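Local coordinates for protein aminotransferase class-III (Sphaerobacter thermophilus DSM 20745, PDB 6K8H) that belongs to the class-III aminotransferase family, is also named an omega-transaminase, and forms an assembly of two copies of one chain, at residues Thr38-Ala42 with Pro43-Tyr47; Arg28-Gly32 with Gly33-Thr37. All blocks are in the same frame, centred on the assembly; numbering follows the deposited sequence.

How the contacts relate
Both contacts lie on one run of chain that leaves helix 18-29 and leads to strand 48-52. Contact 2 comes first, at the exit from the helix, and contact 1 follows directly, just before the strand. Their centres are about 10 Å apart and they touch, with Tyr40 CB 3.5 Å from Asn34 ND2. Two kinds of turn follow in quick succession: overlapping glycine turns that kink the chain, then a cis-proline turn that reverses it. Both contacts reach the second subunit, so this connection between helix and sheet is also part of the dimer interface, with the side chains of Val39 and Thr35 about 10 and 12 Å from a bound (5-hydroxy-4,6-dimethylpyridin-3-yl)methyl dihydrogen phosphate.

Contact 1: residues Thr38-Ala42 with Pro43-Tyr47; sequences TVYSA and PYPPY
Ser41 and Pro45 face each other where the chain doubles back, their CA atoms 4.9 Å apart and the directions of 39-42 and 43-46 differing by 139°. The reversal is made at Ala42-Pro43, whose peptide bond is cis, which draws CA of Ala42 and CA of Pro43 to within 3.0 Å. With Ala42 extended and Pro43 near helical, Ser41-Tyr44 form a type VI turn, the bend that a cis proline makes at its third position. A water spans its mouth, 2.7 Å from Ser41 OG, and donates to Tyr44 O; it gives a weak, long bond to Ala42 O. Ser41 suits this place because its short hydroxyl, set between backbone N and carbonyl carbon (chi1 53°), reaches the water and packs on Pro45 CA. Pro45, buried and rigid, packs against the incoming arm: its CB comes 3.4 Å from Val39 O, and its CD lies 4.2 Å from CD1 of Tyr40, set obliquely to the ring. The Tyr40 side chain runs anti to its own N (chi1 176°) past Pro45 toward Pro43, bringing OH to 3.2 Å from Pro43 O. Beyond the turn, Tyr44 OH bonds to Tyr12 O, while Pro45 packs on Pro100 of the second subunit.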
loop_
_atom_site.group_PDB
_atom_site.type_symbol
_atom_site.label_atom_id
_atom_site.label_comp_id
_atom_site.label_asym_id
_atom_site.label_seq_id
_atom_site.Cartn_x
_atom_site.Cartn_y
_atom_site.Cartn_z
ATOM N N THR B 38 2.158 4.246 -14.855
ATOM C CA THR B 38 1.954 3.185 -15.845
ATOM C C THR B 38 0.873 3.518 -16.864
ATOM O O THR B 38 0.973 3.104 -18.027
ATOM C CB THR B 38 1.595 1.883 -15.129
ATOM O OG1 THR B 38 2.394 1.757 -13.938
ATOM C CG2 THR B 38 1.846 0.696 -16.030
ATOM N N VAL B 39 -0.170 4.247 -16.458
ATOM C CA VAL B 39 -1.333 4.440 -17.316
ATOM C C VAL B 39 -1.283 5.747 -18.081
ATOM O O VAL B 39 -2.222 6.048 -18.832
ATOM C CB VAL B 39 -2.650 4.337 -16.514
ATOM C CG1 VAL B 39 -2.726 3.004 -15.793
ATOM C CG2 VAL B 39 -2.775 5.502 -15.531
ATOM N N TYR B 40 -0.213 6.529 -17.940
ATOM C CA TYR B 40 -0.045 7.699 -18.789
ATOM C C TYR B 40 0.448 7.304 -20.179
ATOM O O TYR B 40 1.356 6.481 -20.329
ATOM C CB TYR B 40 0.932 8.707 -18.187
ATOM C CG TYR B 40 1.162 9.868 -19.131
ATOM C CD1 TYR B 40 0.248 10.917 -19.216
ATOM C CD2 TYR B 40 2.261 9.893 -19.975
ATOM C CE1 TYR B 40 0.442 11.963 -20.095
ATOM C CE2 TYR B 40 2.462 10.931 -20.855
ATOM C CZ TYR B 40 1.558 11.963 -20.913
ATOM O OH TYR B 40 1.796 12.988 -21.798
ATOM N N SER B 41 -0.139 7.931 -21.193
ATOM C CA SER B 41 0.382 7.904 -22.552
ATOM C C SER B 41 0.117 9.260 -23.185
ATOM O O SER B 41 -0.851 9.944 -22.833
ATOM C CB SER B 41 -0.255 6.780 -23.385
ATOM O OG SER B 41 -1.673 6.846 -23.349
ATOM N N ALA B 42 1.013 9.664 -24.134
ATOM C CA ALA B 42 1.048 11.015 -24.676
ATOM C C ALA B 42 0.183 11.132 -25.930
ATOM O O ALA B 42 0.055 10.171 -26.699
ATOM C CB ALA B 42 2.481 11.412 -25.017
ATOM N N PRO B 43 -0.417 12.307 -26.179
ATOM C CA PRO B 43 -0.412 13.515 -25.337
ATOM C C PRO B 43 -1.229 13.369 -24.047
ATOM O O PRO B 43 -0.953 14.041 -23.058
ATOM C CB PRO B 43 -1.042 14.592 -26.237
ATOM C CG PRO B 43 -1.236 13.985 -27.559
ATOM C CD PRO B 43 -1.162 12.504 -27.433
ATOM N N TYR B 44 -2.254 12.522 -24.074
ATOM C CA TYR B 44 -3.061 12.235 -22.897
ATOM C C TYR B 44 -3.656 10.859 -23.068
ATOM O O TYR B 44 -3.852 10.407 -24.207
ATOM C CB TYR B 44 -4.170 13.272 -22.684
ATOM C CG TYR B 44 -5.063 13.484 -23.872
ATOM C CD1 TYR B 44 -6.165 12.660 -24.103
ATOM C CD2 TYR B 44 -4.823 14.523 -24.762
ATOM C CE1 TYR B 44 -6.995 12.875 -25.199
ATOM C CE2 TYR B 44 -5.641 14.734 -25.860
ATOM C CZ TYR B 44 -6.724 13.917 -26.071
ATOM O OH TYR B 44 -7.544 14.143 -27.152
ATOM N N PRO B 45 -3.941 10.147 -21.983
ATOM C CA PRO B 45 -4.443 8.783 -22.108
ATOM C C PRO B 45 -5.946 8.774 -22.330
ATOM O O PRO B 45 -6.627 9.781 -22.084
ATOM C CB PRO B 45 -4.070 8.149 -20.760
ATOM C CG PRO B 45 -4.132 9.301 -19.798
ATOM C CD PRO B 45 -3.717 10.529 -20.571
ATOM N N PRO B 46 -6.508 7.658 -22.784
ATOM C CA PRO B 46 -7.965 7.522 -22.762
ATOM C C PRO B 46 -8.430 7.302 -21.327
ATOM O O PRO B 46 -7.676 6.828 -20.476
ATOM C CB PRO B 46 -8.199 6.291 -23.637
ATOM C CG PRO B 46 -6.995 5.417 -23.301
ATOM C CD PRO B 46 -5.845 6.391 -23.139
ATOM N N TYR B 47 -9.696 7.626 -21.060
ATOM C CA TYR B 47 -10.274 7.475 -19.725
ATOM C C TYR B 47 -11.298 6.353 -19.736
ATOM O O TYR B 47 -12.143 6.290 -20.631
ATOM C CB TYR B 47 -10.916 8.787 -19.247
ATOM C CG TYR B 47 -9.883 9.741 -18.686
ATOM C CD1 TYR B 47 -8.976 10.379 -19.526
ATOM C CD2 TYR B 47 -9.772 9.951 -17.316
ATOM C CE1 TYR B 47 -7.993 11.227 -19.022
ATOM C CE2 TYR B 47 -8.809 10.799 -16.805
ATOM C CZ TYR B 47 -7.923 11.431 -17.657
ATOM O OH TYR B 47 -6.955 12.264 -17.131
HETATM O O HOH W 1 -2.475 8.247 -25.531
#

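Contact 2: residues Arg28-Gly32 with Gly33-Thr37; sequences RVLPG and GNTRT
Leu30 reaches across to Gly33, Asn34 and Thr35 as the chain leaves helix 18-29. Its CB rests against the turn backbone, 3.6 Å from Asn34 N. With CG anti to the carbonyl carbon (chi1 -60°), the branch continues past the turn, and CD2 at its tip meets Thr35 CB at 3.9 Å, the two side chains slanting across each other. The backbone beneath is a pair of overlapping turns. Gly33 N donates to Leu30 O at 2.9 Å, closing a type II turn with Pro31 and Gly32 at its corners; Asn34 N donates to Pro31 O at 3.0 Å, less straight at 136°, closing a type I' turn over Gly32 and Gly33. Proline's fixed phi fits the first corner, and both glycines have positive phi, easily adopted without a CB. Asn34 then turns its amide forward, ND2 donating to Arg36 O at 2.8 Å, nearly in the amide plane, while OD1 accepts from Arg122 of the second subunit. Thr35 OG1 bonds to Phe123 N of that subunit. Leucine thus lays an apolar side chain along a buried turn, whereas the amide and hydroxyl that follow have their polar atoms satisfied by backbone and by the partner chain.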
loop_
_atom_site.group_PDB
_atom_site.type_symbol
_atom_site.label_atom_id
_atom_site.label_comp_id
_atom_site.label_asym_id
_atom_site.label_seq_id
_atom_site.Cartn_x
_atom_site.Cartn_y
_atom_site.Cartn_z
ATOM N N ARG B 28 -4.967 20.153 -13.588
ATOM C CA ARG B 28 -5.002 21.217 -12.589
ATOM C C ARG B 28 -4.789 20.684 -11.176
ATOM O O ARG B 28 -4.300 21.415 -10.309
ATOM C CB ARG B 28 -6.334 21.969 -12.660
ATOM C CG ARG B 28 -6.570 22.738 -13.969
ATOM C CD ARG B 28 -7.924 23.442 -13.943
ATOM N NE ARG B 28 -8.632 23.333 -15.223
ATOM C CZ ARG B 28 -9.907 22.960 -15.352
ATOM N NH1 ARG B 28 -10.629 22.654 -14.275
ATOM N NH2 ARG B 28 -10.467 22.893 -16.558
ATOM N N VAL B 29 -5.147 19.426 -10.917
ATOM C CA VAL B 29 -5.153 18.893 -9.561
ATOM C C VAL B 29 -4.295 17.643 -9.388
ATOM O O VAL B 29 -4.167 17.150 -8.253
ATOM C CB VAL B 29 -6.598 18.629 -9.083
ATOM C CG1 VAL B 29 -7.375 19.977 -9.016
ATOM C CG2 VAL B 29 -7.328 17.652 -10.023
ATOM N N LEU B 30 -3.739 17.133 -10.484
ATOM C CA LEU B 30 -2.820 15.970 -10.454
ATOM C C LEU B 30 -1.583 16.339 -11.275
ATOM O O LEU B 30 -1.749 17.030 -12.282
ATOM C CB LEU B 30 -3.517 14.753 -11.062
ATOM C CG LEU B 30 -4.800 14.299 -10.372
ATOM C CD1 LEU B 30 -5.805 13.830 -11.399
ATOM C CD2 LEU B 30 -4.524 13.199 -9.360
ATOM N N PRO B 31 -0.362 15.891 -10.920
ATOM C CA PRO B 31 0.827 16.251 -11.724
ATOM C C PRO B 31 0.749 15.667 -13.126
ATOM O O PRO B 31 0.725 14.451 -13.310
ATOM C CB PRO B 31 1.998 15.654 -10.929
ATOM C CG PRO B 31 1.433 15.273 -9.579
ATOM C CD PRO B 31 -0.028 15.027 -9.772
ATOM N N GLY B 32 0.715 16.546 -14.126
ATOM C CA GLY B 32 0.454 16.081 -15.480
ATOM C C GLY B 32 -0.848 15.332 -15.636
ATOM O O GLY B 32 -0.990 14.519 -16.552
ATOM N N GLY B 33 -1.806 15.573 -14.749
ATOM C CA GLY B 33 -3.058 14.853 -14.786
ATOM C C GLY B 33 -2.904 13.389 -14.466
ATOM O O GLY B 33 -3.731 12.577 -14.894
ATOM N N ASN B 34 -1.863 13.024 -13.722
ATOM C CA ASN B 34 -1.485 11.634 -13.575
ATOM C C ASN B 34 -1.361 11.283 -12.103
ATOM O O ASN B 34 -0.843 12.068 -11.299
ATOM C CB ASN B 34 -0.166 11.345 -14.292
ATOM C CG ASN B 34 0.260 9.895 -14.161
ATOM O OD1 ASN B 34 1.174 9.552 -13.382
ATOM N ND2 ASN B 34 -0.392 9.036 -14.925
ATOM N N THR B 35 -1.850 10.085 -11.765
ATOM C CA THR B 35 -1.723 9.518 -10.397
ATOM C C THR B 35 -1.153 8.097 -10.453
ATOM O O THR B 35 -1.033 7.482 -9.397
ATOM C CB THR B 35 -3.028 9.604 -9.599
ATOM O OG1 THR B 35 -2.714 9.243 -8.255
ATOM C CG2 THR B 35 -4.121 8.719 -10.155
ATOM N N ARG B 36 -0.862 7.596 -11.656
ATOM C CA ARG B 36 -0.279 6.239 -11.834
ATOM C C ARG B 36 0.615 6.321 -13.075
ATOM O O ARG B 36 0.063 6.421 -14.178
ATOM C CB ARG B 36 -1.411 5.215 -11.953
ATOM C CG ARG B 36 -0.991 3.763 -11.799
ATOM C CD ARG B 36 -2.243 2.914 -11.888
ATOM N NE ARG B 36 -1.991 1.545 -12.298
ATOM C CZ ARG B 36 -2.938 0.683 -12.646
ATOM N NH1 ARG B 36 -4.205 1.055 -12.638
ATOM N NH2 ARG B 36 -2.613 -0.546 -12.996
ATOM N N THR B 37 1.933 6.233 -12.913
ATOM C CA THR B 37 2.791 6.474 -14.074
ATOM C C THR B 37 2.481 5.495 -15.205
ATOM O O THR B 37 2.515 5.867 -16.386
ATOM C CB THR B 37 4.270 6.385 -13.682
ATOM O OG1 THR B 37 4.518 7.174 -12.511
ATOM C CG2 THR B 37 5.144 6.898 -14.812
#